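Local structure of malonyl CoA-acyl carrier protein transacylase (Mycobacterium tuberculosis, 2QC3) at residues 115-118 with 119-123; 144-147 with 148-152; 192-196 with 197-201; 236-239 with 240-243. The protein transfers the malonyl group from malonyl-CoA to the holo acyl carrier protein, a step that supplies malonyl-ACP for fatty acid biosynthesis. All coordinates share one frame; numbering follows the deposited sequence.

Contact 1 (115-118 with 119-123); sequences ATRG and AEMAK. With ACY (acetic acid), chain B.
R117 and M121, one turn apart on helix 107-125, run side by side and point the same way, with the thioether lying over one face of the guanidinium: M121 SD is 3.3 Å from R117 NH1. The arginine is stretched to its full length, CG anti to the backbone N (chi1 -170°), while M121 bends only at its last torsion, which brings CE near the bound acetate. T116 and E120 also lie side by side, touching through aliphatic carbons, with T116 CG2 4.0 Å from E120 CG.

Backbone bonds of the ordinary i to i+4 kind link the two segments, from A119 N to A115 O through A122 N to G118 O.

The charged end of R117 meets the acetate at its edge, near the guanidinium plane. R117 NH1 gives a fairly straight bond to acetate O (2.8 Å, 160°), and NH2 adds a weak one to the same oxygen. NH1 is also bonded to Q61 OE1, which helps fix the rotation of the group. V93 N holds the acetate as well. An arginine presented in this way is characteristic of malonyl-specific FabD-type acyltransferases, where it is thought to receive the malonyl carboxylate; the acetate, probably from the crystallisation liquor, is consistent with such a pocket.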
loop_
_atom_site.group_PDB
_atom_site.type_symbol
_atom_site.label_atom_id
_atom_site.label_comp_id
_atom_site.label_asym_id
_atom_site.label_seq_id
_atom_site.Cartn_x
_atom_site.Cartn_y
_atom_site.Cartn_z
ATOM N N ALA A 115 10.682 -4.979 3.606
ATOM C CA ALA A 115 10.965 -6.342 4.051
ATOM C C ALA A 115 10.955 -6.422 5.582
ATOM O O ALA A 115 10.521 -7.418 6.162
ATOM C CB ALA A 115 12.315 -6.801 3.507
ATOM N N THR A 116 11.440 -5.371 6.235
ATOM C CA THR A 116 11.459 -5.327 7.694
ATOM C C THR A 116 10.028 -5.222 8.212
ATOM O O THR A 116 9.655 -5.878 9.185
ATOM C CB THR A 116 12.250 -4.119 8.211
ATOM O OG1 THR A 116 13.628 -4.280 7.876
ATOM C CG2 THR A 116 12.119 -3.999 9.721
ATOM N N ARG A 117 9.238 -4.381 7.551
ATOM C CA ARG A 117 7.846 -4.175 7.926
ATOM C C ARG A 117 7.111 -5.510 7.849
ATOM O O ARG A 117 6.280 -5.823 8.692
ATOM C CB ARG A 117 7.197 -3.152 6.975
ATOM C CG ARG A 117 5.812 -2.659 7.393
ATOM C CD ARG A 117 5.361 -1.529 6.461
ATOM N NE ARG A 117 4.130 -0.871 6.890
ATOM C CZ ARG A 117 2.910 -1.387 6.764
ATOM N NH1 ARG A 117 2.738 -2.580 6.219
ATOM N NH2 ARG A 117 1.858 -0.699 7.178
ATOM N N GLY A 118 7.431 -6.302 6.833
ATOM C CA GLY A 118 6.781 -7.591 6.677
ATOM C C GLY A 118 7.189 -8.616 7.719
ATOM O O GLY A 118 6.337 -9.283 8.309
ATOM N N ALA A 119 8.492 -8.751 7.936
ATOM C CA ALA A 119 9.010 -9.700 8.917
ATOM C C ALA A 119 8.517 -9.359 10.316
ATOM O O ALA A 119 8.148 -10.248 11.082
ATOM C CB ALA A 119 10.543 -9.703 8.891
ATOM N N GLU A 120 8.518 -8.071 10.653
ATOM C CA GLU A 120 8.059 -7.641 11.971
ATOM C C GLU A 120 6.561 -7.862 12.175
ATOM O O GLU A 120 6.133 -8.308 13.240
ATOM C CB GLU A 120 8.387 -6.168 12.200
ATOM C CG GLU A 120 9.855 -5.894 12.396
ATOM C CD GLU A 120 10.465 -6.759 13.484
ATOM O OE1 GLU A 120 9.884 -6.842 14.583
ATOM O OE2 GLU A 120 11.532 -7.357 13.242
ATOM N N MET A 121 5.761 -7.550 11.161
ATOM C CA MET A 121 4.321 -7.734 11.285
ATOM C C MET A 121 3.985 -9.224 11.335
ATOM O O MET A 121 3.078 -9.640 12.061
ATOM C CB MET A 121 3.593 -7.045 10.129
ATOM C CG MET A 121 3.591 -5.515 10.217
ATOM S SD MET A 121 2.862 -4.709 8.761
ATOM C CE MET A 121 1.191 -5.331 8.837
ATOM N N ALA A 122 4.722 -10.025 10.571
ATOM C CA ALA A 122 4.508 -11.474 10.568
ATOM C C ALA A 122 4.661 -11.951 12.013
ATOM O O ALA A 122 3.839 -12.705 12.528
ATOM C CB ALA A 122 5.541 -12.152 9.673
ATOM N N LYS A 123 5.723 -11.479 12.657
ATOM C CA LYS A 123 6.023 -11.802 14.046
ATOM C C LYS A 123 4.851 -11.407 14.943
ATOM O O LYS A 123 4.417 -12.177 15.803
ATOM C CB LYS A 123 7.265 -11.032 14.480
ATOM C CG LYS A 123 8.303 -11.829 15.231
ATOM C CD LYS A 123 9.550 -10.979 15.412
ATOM C CE LYS A 123 10.662 -11.743 16.103
ATOM N NZ LYS A 123 11.836 -10.877 16.397
HETATM C C ACY B . -0.399 -3.590 4.744
HETATM O O ACY B . 0.026 -3.057 5.753
HETATM O OXT ACY B . 0.221 -3.413 3.564
HETATM C CH3 ACY B . -1.629 -4.453 4.802
#

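Contact 2 (144-147 with 148-152); sequences LSRL and EQLDL
Q149 reaches back over the last turn of helix 140-149 and uses both ends of its amide, NE2 giving a bond to S145 OG (3.1 Å) and OE1 taking one from R146 NH1 (3.0 Å). The two flat groups stand 78° apart. R146 NH1 therefore meets OE1 from above the carbonyl plane, 54° out of it and not on a lone pair, although OE1 itself lies in the guanidinium plane. L150 covers one guanidinium face, its CD2 3.5 Å above the plane and offset toward the rim, while L150 CD1 is 3.5 Å from R146 NE.

Torsions set up this fit. R146 starts with CG anti to the backbone N and then bends at chi2 (55°), which folds the chain along the helix toward Q149 and L150. The Q149 chain stays extended beyond CG, and the amide thus spans from S145 to the guanidinium.

Further out, the backbone closes the helix. D151, with positive phi, is the C-prime residue of a Schellman motif: L152 N bonds to L147 O (2.8 Å) and D151 N to E148 O (3.1 Å). The apolar contact usual in this motif is present, L147 CB lying 4.2 Å from L152 CB. Both leucines also pack on L175 of helix 169-177, and L147 on P154 of strand 153-159.

Chemically, the amide is bonded at both ends, which probably fixes which end is O and which is N, though neither bond is straight; the guanidinium has its edge bonded and a face against methyl groups.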
loop_
_atom_site.group_PDB
_atom_site.type_symbol
_atom_site.label_atom_id
_atom_site.label_comp_id
_atom_site.label_asym_id
_atom_site.label_seq_id
_atom_site.Cartn_x
_atom_site.Cartn_y
_atom_site.Cartn_z
ATOM N N LEU A 144 -20.163 0.612 11.265
ATOM C CA LEU A 144 -19.104 1.119 12.128
ATOM C C LEU A 144 -19.452 0.890 13.590
ATOM O O LEU A 144 -18.640 0.368 14.346
ATOM C CB LEU A 144 -18.838 2.598 11.836
ATOM C CG LEU A 144 -18.122 2.783 10.488
ATOM C CD1 LEU A 144 -17.943 4.246 10.155
ATOM C CD2 LEU A 144 -16.769 2.092 10.550
ATOM N N SER A 145 -20.671 1.253 13.971
ATOM C CA SER A 145 -21.149 1.057 15.334
ATOM C C SER A 145 -21.020 -0.409 15.743
ATOM O O SER A 145 -20.570 -0.723 16.844
ATOM C CB SER A 145 -22.612 1.484 15.433
ATOM O OG SER A 145 -23.194 1.044 16.643
ATOM N N ARG A 146 -21.414 -1.310 14.851
ATOM C CA ARG A 146 -21.317 -2.722 15.162
ATOM C C ARG A 146 -19.860 -3.113 15.394
ATOM O O ARG A 146 -19.567 -3.894 16.292
ATOM C CB ARG A 146 -21.916 -3.571 14.037
ATOM C CG ARG A 146 -21.904 -5.074 14.329
ATOM C CD ARG A 146 -22.590 -5.381 15.659
ATOM N NE ARG A 146 -22.566 -6.802 15.994
ATOM C CZ ARG A 146 -22.946 -7.301 17.169
ATOM N NH1 ARG A 146 -23.378 -6.491 18.129
ATOM N NH2 ARG A 146 -22.907 -8.609 17.381
ATOM N N LEU A 147 -18.948 -2.565 14.594
ATOM C CA LEU A 147 -17.535 -2.888 14.761
ATOM C C LEU A 147 -17.038 -2.531 16.164
ATOM O O LEU A 147 -16.357 -3.330 16.805
ATOM C CB LEU A 147 -16.668 -2.170 13.712
ATOM C CG LEU A 147 -16.899 -2.429 12.215
ATOM C CD1 LEU A 147 -15.692 -1.896 11.424
ATOM C CD2 LEU A 147 -17.074 -3.916 11.944
ATOM N N GLU A 148 -17.370 -1.339 16.642
ATOM C CA GLU A 148 -16.933 -0.931 17.977
ATOM C C GLU A 148 -17.534 -1.844 19.034
ATOM O O GLU A 148 -16.873 -2.181 20.008
ATOM C CB GLU A 148 -17.333 0.520 18.264
ATOM C CG GLU A 148 -17.016 1.019 19.656
ATOM C CD GLU A 148 -18.267 1.359 20.437
ATOM O OE1 GLU A 148 -19.034 0.434 20.784
ATOM O OE2 GLU A 148 -18.492 2.561 20.699
ATOM N N GLN A 149 -18.786 -2.236 18.831
ATOM C CA GLN A 149 -19.477 -3.125 19.765
ATOM C C GLN A 149 -18.719 -4.440 19.929
ATOM O O GLN A 149 -18.738 -5.039 20.998
ATOM C CB GLN A 149 -20.889 -3.453 19.263
ATOM C CG GLN A 149 -21.864 -2.282 19.167
ATOM C CD GLN A 149 -23.167 -2.686 18.481
ATOM O OE1 GLN A 149 -23.822 -3.645 18.890
ATOM N NE2 GLN A 149 -23.543 -1.958 17.433
ATOM N N LEU A 150 -18.059 -4.880 18.859
ATOM C CA LEU A 150 -17.319 -6.138 18.860
ATOM C C LEU A 150 -15.815 -5.988 19.080
ATOM O O LEU A 150 -15.062 -6.953 18.925
ATOM C CB LEU A 150 -17.565 -6.866 17.538
ATOM C CG LEU A 150 -19.040 -7.153 17.230
ATOM C CD1 LEU A 150 -19.210 -7.661 15.795
ATOM C CD2 LEU A 150 -19.567 -8.172 18.245
ATOM N N ASP A 151 -15.377 -4.787 19.436
ATOM C CA ASP A 151 -13.954 -4.531 19.658
ATOM C C ASP A 151 -13.139 -4.690 18.384
ATOM O O ASP A 151 -11.964 -5.061 18.421
ATOM C CB ASP A 151 -13.387 -5.456 20.742
ATOM C CG ASP A 151 -13.949 -5.150 22.114
ATOM O OD1 ASP A 151 -14.243 -3.966 22.390
ATOM O OD2 ASP A 151 -14.082 -6.089 22.923
ATOM N N LEU A 152 -13.777 -4.417 17.252
ATOM C CA LEU A 152 -13.105 -4.497 15.968
ATOM C C LEU A 152 -12.742 -3.086 15.526
ATOM O O LEU A 152 -13.460 -2.128 15.815
ATOM C CB LEU A 152 -14.017 -5.140 14.927
ATOM C CG LEU A 152 -14.354 -6.612 15.173
ATOM C CD1 LEU A 152 -15.453 -7.054 14.210
ATOM C CD2 LEU A 152 -13.098 -7.460 15.007
#

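Contact 3 (192-196 with 197-201). With ACY (acetic acid), chain B.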
loop_
_atom_site.group_PDB
_atom_site.type_symbol
_atom_site.label_atom_id
_atom_site.label_comp_id
_atom_site.label_asym_id
_atom_site.label_seq_id
_atom_site.Cartn_x
_atom_site.Cartn_y
_atom_site.Cartn_z
ATOM N N GLY A 192 -2.960 -11.487 10.000
ATOM C CA GLY A 192 -3.337 -10.774 11.208
ATOM C C GLY A 192 -4.070 -9.466 11.014
ATOM O O GLY A 192 -4.385 -9.071 9.887
ATOM N N ALA A 193 -4.347 -8.797 12.131
ATOM C CA ALA A 193 -5.051 -7.518 12.113
ATOM C C ALA A 193 -4.095 -6.378 11.805
ATOM O O ALA A 193 -3.633 -5.676 12.708
ATOM C CB ALA A 193 -5.739 -7.273 13.459
ATOM N N PHE A 194 -3.802 -6.188 10.527
ATOM C CA PHE A 194 -2.901 -5.118 10.129
ATOM C C PHE A 194 -3.552 -3.776 10.478
ATOM O O PHE A 194 -4.775 -3.681 10.589
ATOM C CB PHE A 194 -2.631 -5.194 8.625
ATOM C CG PHE A 194 -2.055 -6.507 8.176
ATOM C CD1 PHE A 194 -2.188 -6.915 6.851
ATOM C CD2 PHE A 194 -1.362 -7.329 9.064
ATOM C CE1 PHE A 194 -1.641 -8.116 6.415
ATOM C CE2 PHE A 194 -0.809 -8.534 8.633
ATOM C CZ PHE A 194 -0.949 -8.925 7.304
ATOM N N HIS A 195 -2.718 -2.757 10.660
ATOM C CA HIS A 195 -3.162 -1.408 10.998
ATOM C C HIS A 195 -4.025 -1.310 12.254
ATOM O O HIS A 195 -5.019 -0.588 12.289
ATOM C CB HIS A 195 -3.868 -0.779 9.788
ATOM C CG HIS A 195 -2.945 -0.551 8.633
ATOM N ND1 HIS A 195 -1.969 0.422 8.650
ATOM C CD2 HIS A 195 -2.754 -1.253 7.493
ATOM C CE1 HIS A 195 -1.212 0.303 7.574
ATOM N NE2 HIS A 195 -1.666 -0.707 6.857
ATOM N N THR A 196 -3.633 -2.041 13.290
ATOM C CA THR A 196 -4.343 -1.998 14.564
ATOM C C THR A 196 -3.291 -2.146 15.650
ATOM O O THR A 196 -2.126 -2.409 15.351
ATOM C CB THR A 196 -5.365 -3.145 14.725
ATOM O OG1 THR A 196 -4.667 -4.387 14.870
ATOM C CG2 THR A 196 -6.313 -3.211 13.514
ATOM N N GLU A 197 -3.698 -1.975 16.906
ATOM C CA GLU A 197 -2.768 -2.104 18.017
ATOM C C GLU A 197 -2.133 -3.495 18.077
ATOM O O GLU A 197 -1.061 -3.667 18.659
ATOM C CB GLU A 197 -3.481 -1.792 19.337
ATOM C CG GLU A 197 -3.778 -0.313 19.530
ATOM C CD GLU A 197 -2.523 0.519 19.778
ATOM O OE1 GLU A 197 -1.514 0.331 19.059
ATOM O OE2 GLU A 197 -2.553 1.376 20.691
ATOM N N PHE A 198 -2.779 -4.485 17.463
ATOM C CA PHE A 198 -2.239 -5.842 17.476
ATOM C C PHE A 198 -0.903 -5.949 16.740
ATOM O O PHE A 198 -0.177 -6.931 16.896
ATOM C CB PHE A 198 -3.265 -6.837 16.911
ATOM C CG PHE A 198 -4.482 -7.002 17.789
ATOM C CD1 PHE A 198 -5.684 -6.369 17.474
ATOM C CD2 PHE A 198 -4.398 -7.727 18.974
ATOM C CE1 PHE A 198 -6.786 -6.449 18.332
ATOM C CE2 PHE A 198 -5.487 -7.817 19.840
ATOM C CZ PHE A 198 -6.686 -7.176 19.522
ATOM N N MET A 199 -0.575 -4.933 15.944
ATOM C CA MET A 199 0.699 -4.923 15.239
ATOM C C MET A 199 1.754 -4.235 16.109
ATOM O O MET A 199 2.917 -4.184 15.741
ATOM C CB MET A 199 0.576 -4.180 13.901
ATOM C CG MET A 199 -0.270 -4.900 12.859
ATOM S SD MET A 199 0.409 -6.527 12.485
ATOM C CE MET A 199 -0.578 -7.559 13.565
ATOM N N ALA A 200 1.339 -3.723 17.267
ATOM C CA ALA A 200 2.241 -3.014 18.175
ATOM C C ALA A 200 3.611 -3.653 18.384
ATOM O O ALA A 200 4.615 -2.953 18.421
ATOM C CB ALA A 200 1.565 -2.797 19.530
ATOM N N PRO A 201 3.672 -4.986 18.533
ATOM C CA PRO A 201 4.990 -5.597 18.738
ATOM C C PRO A 201 5.944 -5.460 17.552
ATOM O O PRO A 201 7.146 -5.698 17.679
ATOM C CB PRO A 201 4.657 -7.050 19.090
ATOM C CG PRO A 201 3.306 -7.272 18.481
ATOM C CD PRO A 201 2.591 -5.972 18.701
HETATM C C ACY B . -0.399 -3.590 4.744
HETATM O O ACY B . 0.026 -3.057 5.753
HETATM O OXT ACY B . 0.221 -3.413 3.564
HETATM C CH3 ACY B . -1.629 -4.453 4.802
#
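M199 turns its sulfur to the edge of the F194 ring, a Met-aromatic contact with SD 5.2 Å from the ring centroid and 78° off its normal; the closest ring atom is F194 CD2, 3.9 Å from M199 SD. With CG anti to its own carbonyl carbon, M199 places CG 3.5 Å from A193 O, and the bend at chi2 then carries SD to the ring edge. The F198 ring presents its edge to T196 OG1, 3.4 Å from F198 CD1, while A193 CB approaches obliquely.

T196 holds the turn. Its OG1 stands between the backbone N and the carbonyl carbon (chi1 69°), where it donates to A193 O (2.7 Å) and accepts from F198 N (3.2 Å), the latter closing an ST turn. T196 O takes M199 N from above the carbonyl plane, at 3.0 Å.

H195, an active-site residue by similarity, points away from the turn; its NE2 makes a weak bond to acetate O, and its ND1 is bonded to Q244 O. The loop lies between strand 184-187 and helix 203-211, with F194 packed against M121 and C125 of helix 107-125, T196 against V153 and A155 of strand 153-159, and F198 beside T130 of strand 130-136.

Contact 4 (236-239 with 240-243); sequences AAMD and TLVS
The flat groups that join 236-239 to 240-243 are peptide carbonyls, and that of A236 meets two atoms of T240. T240 N is bonded to A236 O (3.0 Å) with the donor tilted 26° from the carbonyl plane, and the hydroxyl OG1 comes to 2.9 Å from the same A236 O. The threonine torsion accounts for this: OG1 lies anti to the carbonyl carbon and beside the backbone N (chi1 -64°), thus it leans back along the helix toward the preceding turn, while CG2 takes the position anti to N. The next peptide is approached by L241 N, bonded to A237 O at 2.9 Å and tilted 20° from that carbonyl plane. A237 O is gripped a second time, by the hydroxyl of Y99. At the third carbonyl V242 N is bonded to M238 O, and V242 CG2 also comes against that oxygen, 3.2 Å away.

These bonds, with S243 N to D239 O, are the regular i to i+4 ladder of an alpha-helix, here the last two turns of 234-243. In the FabD fold this helix packs beside helix 94-101, which follows the strand and turn carrying S92, an active-site residue by similarity.

On the buried side M238 and L241 lie alongside each other and point the same way, M238 CE touching L241 CD2 at 4.1 Å. The methionine is bent at chi2 and chi3, curling its methyl toward the leucine. Both rest on Y99, and L241 also meets I96. V242 faces helix 203-211 through L203, A207 and A210, whereas T240 packs on S224 and R226.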
loop_
_atom_site.group_PDB
_atom_site.type_symbol
_atom_site.label_atom_id
_atom_site.label_comp_id
_atom_site.label_asym_id
_atom_site.label_seq_id
_atom_site.Cartn_x
_atom_site.Cartn_y
_atom_site.Cartn_z
ATOM N N ALA A 236 8.594 14.279 9.433
ATOM C CA ALA A 236 7.154 14.111 9.596
ATOM C C ALA A 236 6.691 12.876 8.841
ATOM O O ALA A 236 5.930 12.065 9.364
ATOM C CB ALA A 236 6.412 15.348 9.093
ATOM N N ALA A 237 7.156 12.731 7.606
ATOM C CA ALA A 237 6.777 11.586 6.787
ATOM C C ALA A 237 7.191 10.258 7.426
ATOM O O ALA A 237 6.384 9.333 7.526
ATOM C CB ALA A 237 7.404 11.707 5.405
ATOM N N MET A 238 8.442 10.158 7.867
ATOM C CA MET A 238 8.904 8.905 8.460
ATOM C C MET A 238 8.216 8.576 9.778
ATOM O O MET A 238 7.840 7.426 10.007
ATOM C CB MET A 238 10.425 8.924 8.644
ATOM C CG MET A 238 11.186 9.048 7.334
ATOM S SD MET A 238 10.655 7.837 6.089
ATOM C CE MET A 238 11.459 6.336 6.721
ATOM N N ASP A 239 8.044 9.578 10.637
ATOM C CA ASP A 239 7.376 9.363 11.918
ATOM C C ASP A 239 5.952 8.868 11.675
ATOM O O ASP A 239 5.464 7.979 12.363
ATOM C CB ASP A 239 7.328 10.661 12.738
ATOM C CG ASP A 239 8.688 11.055 13.289
ATOM O OD1 ASP A 239 9.595 10.198 13.306
ATOM O OD2 ASP A 239 8.847 12.218 13.718
ATOM N N THR A 240 5.290 9.455 10.687
ATOM C CA THR A 240 3.931 9.060 10.358
ATOM C C THR A 240 3.899 7.650 9.778
ATOM O O THR A 240 2.995 6.869 10.087
ATOM C CB THR A 240 3.305 10.051 9.365
ATOM O OG1 THR A 240 3.196 11.329 9.999
ATOM C CG2 THR A 240 1.924 9.585 8.921
ATOM N N LEU A 241 4.885 7.330 8.943
ATOM C CA LEU A 241 4.976 6.002 8.339
ATOM C C LEU A 241 5.111 4.927 9.420
ATOM O O LEU A 241 4.432 3.904 9.378
ATOM C CB LEU A 241 6.175 5.930 7.385
ATOM C CG LEU A 241 6.545 4.545 6.829
ATOM C CD1 LEU A 241 5.386 3.962 6.052
ATOM C CD2 LEU A 241 7.763 4.653 5.945
ATOM N N VAL A 242 5.983 5.166 10.397
ATOM C CA VAL A 242 6.186 4.203 11.471
ATOM C C VAL A 242 4.891 4.033 12.258
ATOM O O VAL A 242 4.434 2.919 12.508
ATOM C CB VAL A 242 7.303 4.667 12.421
ATOM C CG1 VAL A 242 7.454 3.682 13.576
ATOM C CG2 VAL A 242 8.609 4.783 11.653
ATOM N N SER A 243 4.289 5.156 12.621
ATOM C CA SER A 243 3.049 5.147 13.377
ATOM C C SER A 243 1.896 4.447 12.647
ATOM O O SER A 243 1.064 3.799 13.278
ATOM C CB SER A 243 2.667 6.586 13.732
ATOM O OG SER A 243 1.495 6.612 14.512
#

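Contacts 1 and 3 form one unit, their centres 11 Å apart, and both touch the acetate: M121 CE packs at 3.2 Å from F194 CD2, and R117 NH2 lies 3.3 Å from H195 CE1. Together they probably line the pocket beside S92, assigned to the active site by similarity, whose side chain is about 3 Å from that of H195 and about 5 Å from that of R117. Contact 4 stands back from it, with centres 17 Å from contact 1 and 16 Å from contact 3, yet its L241 side chain is about 8 Å from that of H195. Contact 2, in the ferredoxin-like part, lies about 27 Å between centres from contacts 1 and 4 and 16 Å from contact 3, its L147 side chain about 12 Å from that of H195.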